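Local atomic coordinates of endo-beta-1,4-glucanase (Bacillus licheniformis, PDB entry 2JEN), a protein that hydrolyses beta-1,4-glucan chains of the plant cell wall, acting as a family 12 xyloglucanase with cellulase activity. Residues K87-I92 with S237-T242; V175-H180 with R216-Y221; S106-R111 with W256-R261. The protein carries 1 engineered substitution. All coordinates share one frame; numbering follows the deposited sequence. Where two conformers were deposited one is given.

Interactions 1 and 3 sit side by side in the beta-sandwich, their centres about 16 Å apart, and they touch where Phe-240 and Ile-92 pack on Trp-256 and where Val-238 meets Phe-108. Their segments alternate along the chain, 87-92, 106-111, 237-242 and 256-261, so the two contacts interlock strands 91-95, 110-111, 234-244 and 247-260. Interaction 2 falls within the sequence that separates the partners of both, and joins helix 215-225 to strand 170-177 at the periphery, with its centre about 17 Å from that of the chain. All three reach the same mixed sheet: interaction 1 borders the bound glycan, interaction 3 joins the two sheets, and interaction 2 packs the helix against a hairpin.

Interaction 1: K87-I92 with S237-T242; sequences KAYPSI and SVEFGT. With GLC (alpha-D-glucopyranose), chain B.
Tyr-89 turns the edge of its ring to Glu-239 of strand 234-244, with a bound glucose over one face, in the glycan-binding sheet of the family 12 beta-sandwich. Its CG stands anti to the backbone N (chi1 -179°), which carries the ring across to Gly-241. GLC C6 rests over one face, offset toward the rim, and Ser-91 CB covers the opposite face. At the edge, in the plane of the ring, Glu-239 OE1 approaches Tyr-89 CE2 to 3.5 Å; carboxylate and ring are only 22° from coplanar, so the acid meets aromatic C-H rather than the pi face. The phenol end reaches past Gly-241, and its OH hydrogen-bonds Ala-135 O on strand 131-141. With an alanine here, the sugar's C6 would probably lose its aromatic platform and Ala-135 O its hydroxyl partner.

Glu-239 is held from both ends of its carboxylate: OE2 hydrogen-bonds His-97 ND1, while a water donates to OE1 and to Ser-91 OG. That serine hydroxyl in turn donates to Tyr-89 O at 2.7 Å, so the water is linked through Ser-91 OG to the backbone of Tyr-89. Pro-90 and Thr-242 cross at about a right angle, the proline CG lying 3.5 Å from Thr-242 OG1, whose hydrogen bond comes from Trp-75 NE1.

Pro-90 O accepts from Thr-242 N at 3.0 Å. Ile-92 and Phe-240 form a hydrogen-bonded pair, and their side chains share a face of the sheet that packs against Trp-256. Between these bonds Ser-91 and Gly-241 form a non-hydrogen-bonded pair, with CA atoms only 3.8 Å apart; a side chain on Gly-241 would run into Ser-91 CB and Pro-90 O, which lies 3.1 Å from Gly-241 CA.

Interaction 2: V175-H180 with R216-Y221; sequences VSIGGH and RDFTNY
Ile-177 fills the gap between strand 170-177 and helix 215-225, and nearly every contact here is apolar. The clearest is a CH-pi interaction: Ile-177 CG2 stands over the centre of the Phe-218 ring, 3.8 Å from the centroid and 12° off the ring normal. Because CG2 is anti to the backbone N while CG1 is anti to the carbonyl carbon (chi1 -62°), the two branches diverge, CG2 toward Phe-218 and Asp-217 and CD1 chiefly toward Tyr-221. The same CG2 methyl meets Asp-217 CB at 3.6 Å, the two side chains sliding past each other in opposite directions, and Ile-177 CD1 reaches Tyr-221 CB at 3.8 Å, crossing that side chain at about a right angle. Two residues earlier on the strand, Val-175 CG1 packs obliquely against Tyr-221 CE1, 3.8 Å away.

Polar groups work alongside rather than between the segments. The Tyr-221 hydroxyl, near Val-175 CG1, is hydrogen-bonded to Glu-173 OE2, so Tyr-221 holds the strand through its hydroxyl as well as its ring. Phe-218 is also engaged edge-to-face by Phe-202 and Trp-182, which continue the aromatic packing beneath the helix.

Backbone bonds shape the strand's end: Ile-177 N donates to His-180 O at 2.9 Å, and His-180 N donates back to Ile-177 O. Ile-177 to His-180 make a type I' turn with glycines at both central positions, the two-residue connection of a beta-hairpin, here with the single long helix of the sandwich packed on its first strand.

Interaction 3: S106-R111 with W256-R261; sequences SGFPTR and WDVTVR
Gly-107 and Val-260 bring the two segments closest, with their CA atoms 5.4 Å apart, yet the backbones join through water rather than as sheet neighbours. Ser-106 O accepts from two waters; one also donates to Val-258 O, the other takes the N-H of Val-260 at 2.9 Å. Ser-106 OG accepts from Phe-108 N in an ST turn, and is itself hydrogen-bonded to Thr-103 O. Gly-107 has phi 89°, and a side chain there would collide with Val-260 CB.

Val-260 is the main side chain of the contact. Its CG2, anti to the carbonyl carbon, leans over a face of the Phe-108 ring, 4.1 Å from the centroid and 29° off the normal, and also approaches Ser-106 O at 3.6 Å. The other methyl, CG1, lies beside Gly-107 O and Thr-110 OG1. Val-258 meets the same ring differently, with CG1 near the ring plane at the edge, 4.1 Å from Phe-108 CZ. Beyond the ring lie Val-235 and Val-238 of strand 234-244, so Phe-108 sits between the strands of two sheets, apolar core packing of the kind that holds together the beta-sandwich of family 12 glycoside hydrolases.

Interaction 1: K87-I92 with S237-T242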
loop_
_atom_site.group_PDB
_atom_site.type_symbol
_atom_site.label_atom_id
_atom_site.label_comp_id
_atom_site.label_asym_id
_atom_site.label_seq_id
_atom_site.Cartn_x
_atom_site.Cartn_y
_atom_site.Cartn_z
ATOM N N LYS A 87 -15.150 -9.249 -13.756
ATOM C CA LYS A 87 -14.719 -8.034 -13.086
ATOM C C LYS A 87 -13.694 -7.250 -13.885
ATOM O O LYS A 87 -13.663 -6.018 -13.824
ATOM C CB LYS A 87 -14.129 -8.328 -11.713
ATOM C CG LYS A 87 -15.037 -9.178 -10.790
ATOM C CD LYS A 87 -16.469 -8.692 -10.722
ATOM C CE LYS A 87 -17.342 -9.504 -9.739
ATOM N NZ LYS A 87 -17.524 -10.937 -10.193
ATOM N N ALA A 88 -12.845 -7.978 -14.604
ATOM C CA ALA A 88 -11.670 -7.383 -15.221
ATOM C C ALA A 88 -11.162 -8.291 -16.332
ATOM O O ALA A 88 -11.424 -9.510 -16.308
ATOM C CB ALA A 88 -10.565 -7.185 -14.144
ATOM N N TYR A 89 -10.426 -7.696 -17.281
ATOM C CA TYR A 89 -9.748 -8.440 -18.331
ATOM C C TYR A 89 -8.369 -7.811 -18.534
ATOM O O TYR A 89 -8.080 -7.232 -19.588
ATOM C CB TYR A 89 -10.572 -8.407 -19.607
ATOM C CG TYR A 89 -10.010 -9.173 -20.806
ATOM C CD1 TYR A 89 -9.722 -10.539 -20.743
ATOM C CD2 TYR A 89 -9.729 -8.532 -21.997
ATOM C CE1 TYR A 89 -9.271 -11.250 -21.849
ATOM C CE2 TYR A 89 -9.264 -9.224 -23.105
ATOM C CZ TYR A 89 -8.966 -10.568 -23.002
ATOM O OH TYR A 89 -8.540 -11.233 -24.125
ATOM N N PRO A 90 -7.500 -7.923 -17.524
ATOM C CA PRO A 90 -6.104 -7.533 -17.768
ATOM C C PRO A 90 -5.608 -8.332 -18.971
ATOM O O PRO A 90 -5.904 -9.527 -19.103
ATOM C CB PRO A 90 -5.375 -7.944 -16.468
ATOM C CG PRO A 90 -6.283 -9.031 -15.865
ATOM C CD PRO A 90 -7.689 -8.581 -16.228
ATOM N N SER A 91 -4.874 -7.673 -19.856
ATOM C CA SER A 91 -4.663 -8.204 -21.178
ATOM C C SER A 91 -3.565 -7.473 -21.900
ATOM O O SER A 91 -3.155 -6.372 -21.512
ATOM C CB SER A 91 -5.965 -8.090 -21.967
ATOM O OG SER A 91 -6.536 -6.802 -21.805
ATOM N N ILE A 92 -3.064 -8.121 -22.959
ATOM C CA ILE A 92 -2.273 -7.463 -23.989
ATOM C C ILE A 92 -3.178 -7.156 -25.164
ATOM O O ILE A 92 -3.912 -8.029 -25.608
ATOM C CB ILE A 92 -1.091 -8.328 -24.457
ATOM C CG1 ILE A 92 -0.225 -8.736 -23.277
ATOM C CG2 ILE A 92 -0.304 -7.592 -25.539
ATOM C CD1 ILE A 92 0.813 -9.856 -23.624
ATOM N N SER A 237 -8.749 -5.997 -33.768
ATOM C CA SER A 237 -7.952 -6.220 -32.550
ATOM C C SER A 237 -7.735 -7.690 -32.345
ATOM O O SER A 237 -8.652 -8.480 -32.581
ATOM C CB SER A 237 -8.782 -5.627 -31.379
ATOM O OG SER A 237 -8.185 -5.785 -30.124
ATOM N N VAL A 238 -6.558 -8.063 -31.810
ATOM C CA VAL A 238 -6.331 -9.344 -31.165
ATOM C C VAL A 238 -5.757 -9.027 -29.800
ATOM O O VAL A 238 -4.728 -8.349 -29.690
ATOM C CB VAL A 238 -5.386 -10.259 -31.953
ATOM C CG1 VAL A 238 -5.034 -11.503 -31.174
ATOM C CG2 VAL A 238 -6.009 -10.605 -33.323
ATOM N N GLU A 239 -6.456 -9.502 -28.788
ATOM C CA GLU A 239 -6.083 -9.293 -27.394
ATOM C C GLU A 239 -5.909 -10.642 -26.727
ATOM O O GLU A 239 -6.548 -11.622 -27.143
ATOM C CB GLU A 239 -7.164 -8.493 -26.648
ATOM C CG GLU A 239 -7.660 -7.299 -27.407
ATOM C CD GLU A 239 -8.629 -6.405 -26.685
ATOM O OE1 GLU A 239 -9.007 -6.694 -25.534
ATOM O OE2 GLU A 239 -9.030 -5.393 -27.309
ATOM N N PHE A 240 -5.096 -10.722 -25.689
ATOM C CA PHE A 240 -4.974 -11.942 -24.897
ATOM C C PHE A 240 -4.938 -11.540 -23.443
ATOM O O PHE A 240 -4.155 -10.665 -23.055
ATOM C CB PHE A 240 -3.702 -12.714 -25.217
ATOM C CG PHE A 240 -3.529 -13.953 -24.377
ATOM C CD1 PHE A 240 -2.754 -13.928 -23.249
ATOM C CD2 PHE A 240 -4.192 -15.128 -24.701
ATOM C CE1 PHE A 240 -2.638 -15.060 -22.452
ATOM C CE2 PHE A 240 -4.097 -16.238 -23.913
ATOM C CZ PHE A 240 -3.299 -16.217 -22.794
ATOM N N GLY A 241 -5.776 -12.172 -22.627
ATOM C CA GLY A 241 -5.764 -11.834 -21.217
ATOM C C GLY A 241 -6.517 -12.811 -20.386
ATOM O O GLY A 241 -6.811 -13.928 -20.849
ATOM N N THR A 242 -6.752 -12.448 -19.129
ATOM C CA THR A 242 -7.475 -13.302 -18.200
ATOM C C THR A 242 -8.739 -12.596 -17.773
ATOM O O THR A 242 -8.674 -11.602 -17.069
ATOM C CB THR A 242 -6.628 -13.665 -16.979
ATOM O OG1 THR A 242 -6.223 -12.456 -16.327
ATOM C CG2 THR A 242 -5.370 -14.458 -17.314
HETATM C C1 GLC B . -16.232 -10.976 -24.143
HETATM C C2 GLC B . -17.232 -9.823 -24.100
HETATM C C3 GLC B . -16.485 -8.533 -24.315
HETATM C C4 GLC B . -15.481 -8.361 -23.180
HETATM C C5 GLC B . -14.552 -9.580 -23.269
HETATM C C6 GLC B . -13.343 -9.527 -22.327
HETATM O O1 GLC B . -16.839 -12.232 -24.019
HETATM O O2 GLC B . -18.227 -9.840 -25.099
HETATM O O3 GLC B . -17.498 -7.534 -24.444
HETATM O O4 GLC B . -14.704 -7.200 -23.374
HETATM O O5 GLC B . -15.322 -10.757 -23.070
HETATM O O6 GLC B . -13.732 -9.333 -20.984
HETATM O O HOH W 1 -8.528 -5.342 -23.085
#

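Interaction 2: V175-H180 with R216-Y221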
loop_
_atom_site.group_PDB
_atom_site.type_symbol
_atom_site.label_atom_id
_atom_site.label_comp_id
_atom_site.label_asym_id
_atom_site.label_seq_id
_atom_site.Cartn_x
_atom_site.Cartn_y
_atom_site.Cartn_z
ATOM N N VAL A 175 -15.224 -28.923 -32.103
ATOM C CA VAL A 175 -14.537 -28.894 -33.388
ATOM C C VAL A 175 -13.043 -29.006 -33.221
ATOM O O VAL A 175 -12.494 -28.623 -32.177
ATOM C CB VAL A 175 -14.830 -27.589 -34.181
ATOM C CG1 VAL A 175 -16.286 -27.410 -34.324
ATOM C CG2 VAL A 175 -14.226 -26.344 -33.450
ATOM N N SER A 176 -12.384 -29.558 -34.221
ATOM C CA SER A 176 -10.902 -29.547 -34.283
ATOM C C SER A 176 -10.479 -28.462 -35.255
ATOM O O SER A 176 -10.809 -28.515 -36.431
ATOM C CB SER A 176 -10.388 -30.918 -34.727
ATOM O OG SER A 176 -8.971 -30.987 -34.764
ATOM N N ILE A 177 -9.764 -27.444 -34.735
ATOM C CA ILE A 177 -9.226 -26.364 -35.548
ATOM C C ILE A 177 -7.813 -26.111 -35.098
ATOM O O ILE A 177 -7.538 -25.978 -33.878
ATOM C CB ILE A 177 -10.054 -25.066 -35.378
ATOM C CG1 ILE A 177 -11.500 -25.240 -35.845
ATOM C CG2 ILE A 177 -9.385 -23.897 -36.124
ATOM C CD1 ILE A 177 -12.399 -24.021 -35.586
ATOM N N GLY A 178 -6.898 -26.028 -36.049
ATOM C CA GLY A 178 -5.510 -25.654 -35.753
ATOM C C GLY A 178 -4.757 -26.689 -34.932
ATOM O O GLY A 178 -3.724 -26.366 -34.294
ATOM N N GLY A 179 -5.240 -27.937 -34.926
ATOM C CA GLY A 179 -4.631 -28.985 -34.129
ATOM C C GLY A 179 -5.066 -29.112 -32.680
ATOM O O GLY A 179 -4.448 -29.850 -31.885
ATOM N N HIS A 180 -6.109 -28.357 -32.317
ATOM C CA HIS A 180 -6.684 -28.369 -30.977
ATOM C C HIS A 180 -8.187 -28.646 -31.096
ATOM O O HIS A 180 -8.814 -28.276 -32.089
ATOM C CB HIS A 180 -6.513 -26.995 -30.305
ATOM C CG HIS A 180 -5.093 -26.531 -30.149
ATOM N ND1 HIS A 180 -4.421 -26.618 -28.953
ATOM C CD2 HIS A 180 -4.228 -25.982 -31.031
ATOM C CE1 HIS A 180 -3.207 -26.120 -29.102
ATOM N NE2 HIS A 180 -3.059 -25.724 -30.352
ATOM N N ARG A 216 -7.271 -16.802 -38.723
ATOM C CA ARG A 216 -8.001 -17.056 -39.964
ATOM C C ARG A 216 -8.649 -18.428 -39.980
ATOM O O ARG A 216 -9.691 -18.620 -40.633
ATOM C CB ARG A 216 -7.055 -16.889 -41.147
ATOM C CG ARG A 216 -7.780 -16.871 -42.508
ATOM C CD ARG A 216 -6.817 -16.750 -43.661
ATOM N NE ARG A 216 -6.185 -18.024 -43.859
ATOM C CZ ARG A 216 -5.302 -18.296 -44.822
ATOM N NH1 ARG A 216 -4.887 -17.353 -45.640
ATOM N NH2 ARG A 216 -4.798 -19.506 -44.907
ATOM N N ASP A 217 -8.064 -19.410 -39.313
ATOM C CA ASP A 217 -8.710 -20.725 -39.244
ATOM C C ASP A 217 -10.068 -20.622 -38.540
ATOM O O ASP A 217 -11.017 -21.350 -38.875
ATOM C CB ASP A 217 -7.847 -21.713 -38.466
ATOM C CG ASP A 217 -6.504 -22.037 -39.116
ATOM O OD1 ASP A 217 -6.333 -21.758 -40.317
ATOM O OD2 ASP A 217 -5.679 -22.679 -38.414
ATOM N N PHE A 218 -10.149 -19.783 -37.512
ATOM C CA PHE A 218 -11.370 -19.621 -36.729
ATOM C C PHE A 218 -12.393 -18.766 -37.475
ATOM O O PHE A 218 -13.597 -19.109 -37.518
ATOM C CB PHE A 218 -11.018 -19.026 -35.351
ATOM C CG PHE A 218 -10.192 -19.946 -34.530
ATOM C CD1 PHE A 218 -8.822 -20.027 -34.729
ATOM C CD2 PHE A 218 -10.777 -20.796 -33.579
ATOM C CE1 PHE A 218 -8.050 -20.943 -34.009
ATOM C CE2 PHE A 218 -10.031 -21.672 -32.872
ATOM C CZ PHE A 218 -8.632 -21.743 -33.076
ATOM N N THR A 219 -11.971 -17.673 -38.096
ATOM C CA THR A 219 -12.913 -16.855 -38.859
ATOM C C THR A 219 -13.409 -17.618 -40.106
ATOM O O THR A 219 -14.563 -17.465 -40.472
ATOM C CB THR A 219 -12.316 -15.486 -39.225
ATOM O OG1 THR A 219 -11.094 -15.635 -39.982
ATOM C CG2 THR A 219 -12.038 -14.669 -37.956
ATOM N N ASN A 220 -12.546 -18.417 -40.740
ATOM C CA ASN A 220 -13.023 -19.266 -41.863
ATOM C C ASN A 220 -14.065 -20.274 -41.412
ATOM O O ASN A 220 -15.041 -20.530 -42.126
ATOM C CB ASN A 220 -11.858 -20.002 -42.509
ATOM C CG ASN A 220 -11.101 -19.145 -43.505
ATOM O OD1 ASN A 220 -11.534 -18.036 -43.881
ATOM N ND2 ASN A 220 -9.950 -19.671 -43.949
ATOM N N TYR A 221 -13.900 -20.873 -40.236
ATOM C CA TYR A 221 -14.937 -21.772 -39.701
ATOM C C TYR A 221 -16.223 -20.996 -39.535
ATOM O O TYR A 221 -17.273 -21.435 -39.985
ATOM C CB TYR A 221 -14.482 -22.441 -38.406
ATOM C CG TYR A 221 -15.581 -23.012 -37.556
ATOM C CD1 TYR A 221 -16.107 -24.280 -37.818
ATOM C CD2 TYR A 221 -16.135 -22.306 -36.489
ATOM C CE1 TYR A 221 -17.081 -24.840 -36.982
ATOM C CE2 TYR A 221 -17.078 -22.843 -35.673
ATOM C CZ TYR A 221 -17.573 -24.095 -35.928
ATOM O OH TYR A 221 -18.531 -24.582 -35.093
#

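Interaction 3: S106-R111 with W256-R261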
loop_
_atom_site.group_PDB
_atom_site.type_symbol
_atom_site.label_atom_id
_atom_site.label_comp_id
_atom_site.label_asym_id
_atom_site.label_seq_id
_atom_site.Cartn_x
_atom_site.Cartn_y
_atom_site.Cartn_z
ATOM N N SER A 106 0.521 -2.875 -35.996
ATOM C CA SER A 106 -0.173 -4.079 -35.601
ATOM C C SER A 106 -0.639 -4.912 -36.784
ATOM O O SER A 106 -0.815 -6.105 -36.684
ATOM C CB SER A 106 -1.373 -3.716 -34.719
ATOM O OG SER A 106 -2.311 -2.874 -35.367
ATOM N N GLY A 107 -0.872 -4.244 -37.899
ATOM C CA GLY A 107 -1.494 -4.877 -39.046
ATOM C C GLY A 107 -3.009 -4.817 -39.066
ATOM O O GLY A 107 -3.648 -5.293 -40.016
ATOM N N PHE A 108 -3.616 -4.180 -38.057
ATOM C CA PHE A 108 -5.073 -3.980 -38.009
ATOM C C PHE A 108 -5.390 -2.575 -38.466
ATOM O O PHE A 108 -4.597 -1.647 -38.249
ATOM C CB PHE A 108 -5.597 -4.281 -36.591
ATOM C CG PHE A 108 -5.270 -5.663 -36.151
ATOM C CD1 PHE A 108 -5.816 -6.752 -36.812
ATOM C CD2 PHE A 108 -4.334 -5.910 -35.151
ATOM C CE1 PHE A 108 -5.452 -8.024 -36.460
ATOM C CE2 PHE A 108 -3.998 -7.168 -34.784
ATOM C CZ PHE A 108 -4.550 -8.249 -35.467
ATOM N N PRO A 109 -6.535 -2.379 -39.130
ATOM C CA PRO A 109 -7.554 -3.394 -39.425
ATOM C C PRO A 109 -7.222 -4.203 -40.658
ATOM O O PRO A 109 -6.485 -3.727 -41.520
ATOM C CB PRO A 109 -8.804 -2.543 -39.681
ATOM C CG PRO A 109 -8.261 -1.323 -40.303
ATOM C CD PRO A 109 -6.945 -1.055 -39.607
ATOM N N THR A 110 -7.720 -5.438 -40.709
ATOM C CA THR A 110 -7.569 -6.300 -41.866
ATOM C C THR A 110 -8.917 -6.898 -42.228
ATOM O O THR A 110 -9.591 -7.503 -41.394
ATOM C CB THR A 110 -6.473 -7.378 -41.635
ATOM O OG1 THR A 110 -6.227 -8.133 -42.832
ATOM C CG2 THR A 110 -6.749 -8.355 -40.529
ATOM N N ARG A 111 -9.288 -6.766 -43.497
ATOM C CA ARG A 111 -10.580 -7.225 -43.944
ATOM C C ARG A 111 -10.559 -8.730 -44.131
ATOM O O ARG A 111 -9.629 -9.278 -44.697
ATOM C CB ARG A 111 -10.992 -6.548 -45.242
ATOM C CG ARG A 111 -12.497 -6.405 -45.331
ATOM C CD ARG A 111 -13.005 -5.770 -46.594
ATOM N NE ARG A 111 -14.331 -5.185 -46.374
ATOM C CZ ARG A 111 -14.955 -4.388 -47.235
ATOM N NH1 ARG A 111 -14.371 -4.053 -48.391
ATOM N NH2 ARG A 111 -16.139 -3.878 -46.921
ATOM N N TRP A 256 5.167 -14.024 -26.666
ATOM C CA TRP A 256 4.011 -13.329 -27.210
ATOM C C TRP A 256 4.286 -12.741 -28.569
ATOM O O TRP A 256 5.285 -12.045 -28.752
ATOM C CB TRP A 256 3.613 -12.174 -26.289
ATOM C CG TRP A 256 2.616 -11.267 -26.880
ATOM C CD1 TRP A 256 2.830 -10.014 -27.388
ATOM C CD2 TRP A 256 1.221 -11.549 -27.108
ATOM N NE1 TRP A 256 1.669 -9.480 -27.881
ATOM C CE2 TRP A 256 0.660 -10.410 -27.718
ATOM C CE3 TRP A 256 0.402 -12.650 -26.859
ATOM C CZ2 TRP A 256 -0.670 -10.329 -28.040
ATOM C CZ3 TRP A 256 -0.921 -12.583 -27.232
ATOM C CH2 TRP A 256 -1.456 -11.423 -27.774
ATOM N N ASP A 257 3.390 -12.982 -29.524
ATOM C CA ASP A 257 3.364 -12.142 -30.720
ATOM C C ASP A 257 2.077 -12.371 -31.486
ATOM O O ASP A 257 1.417 -13.398 -31.350
ATOM C CB ASP A 257 4.556 -12.377 -31.679
ATOM C CG ASP A 257 5.702 -11.366 -31.513
ATOM O OD1 ASP A 257 5.482 -10.159 -31.303
ATOM O OD2 ASP A 257 6.883 -11.778 -31.628
ATOM N N VAL A 258 1.709 -11.328 -32.215
ATOM C CA VAL A 258 0.616 -11.384 -33.193
ATOM C C VAL A 258 1.053 -10.694 -34.431
ATOM O O VAL A 258 1.459 -9.541 -34.396
ATOM C CB VAL A 258 -0.684 -10.689 -32.701
ATOM C CG1 VAL A 258 -1.803 -10.822 -33.768
ATOM C CG2 VAL A 258 -1.121 -11.240 -31.357
ATOM N N THR A 259 1.016 -11.417 -35.549
ATOM C CA THR A 259 1.480 -10.863 -36.816
ATOM C C THR A 259 0.469 -11.125 -37.924
ATOM O O THR A 259 0.052 -12.267 -38.094
ATOM C CB THR A 259 2.843 -11.480 -37.209
ATOM O OG1 THR A 259 3.751 -11.413 -36.096
ATOM C CG2 THR A 259 3.427 -10.726 -38.395
ATOM N N VAL A 260 0.119 -10.074 -38.633
ATOM C CA VAL A 260 -0.776 -10.154 -39.776
ATOM C C VAL A 260 0.103 -10.209 -41.030
ATOM O O VAL A 260 0.861 -9.275 -41.286
ATOM C CB VAL A 260 -1.674 -8.945 -39.829
ATOM C CG1 VAL A 260 -2.581 -8.983 -41.051
ATOM C CG2 VAL A 260 -2.461 -8.789 -38.518
ATOM N N ARG A 261 -0.040 -11.298 -41.795
ATOM C CA ARG A 261 0.796 -11.583 -42.977
ATOM C C ARG A 261 -0.136 -11.843 -44.135
ATOM O O ARG A 261 -0.851 -12.827 -44.072
ATOM C CB ARG A 261 1.549 -12.896 -42.768
ATOM C CG ARG A 261 2.384 -13.012 -41.555
ATOM C CD ARG A 261 3.691 -12.317 -41.749
ATOM N NE ARG A 261 4.642 -12.730 -40.719
ATOM C CZ ARG A 261 5.798 -12.130 -40.492
ATOM N NH1 ARG A 261 6.161 -11.083 -41.230
ATOM N NH2 ARG A 261 6.582 -12.574 -39.519
ATOM O OXT ARG A 261 -0.165 -11.178 -45.169
HETATM O O HOH W 2 -0.570 -7.583 -34.398
HETATM O O HOH W 3 1.303 -7.586 -37.699
#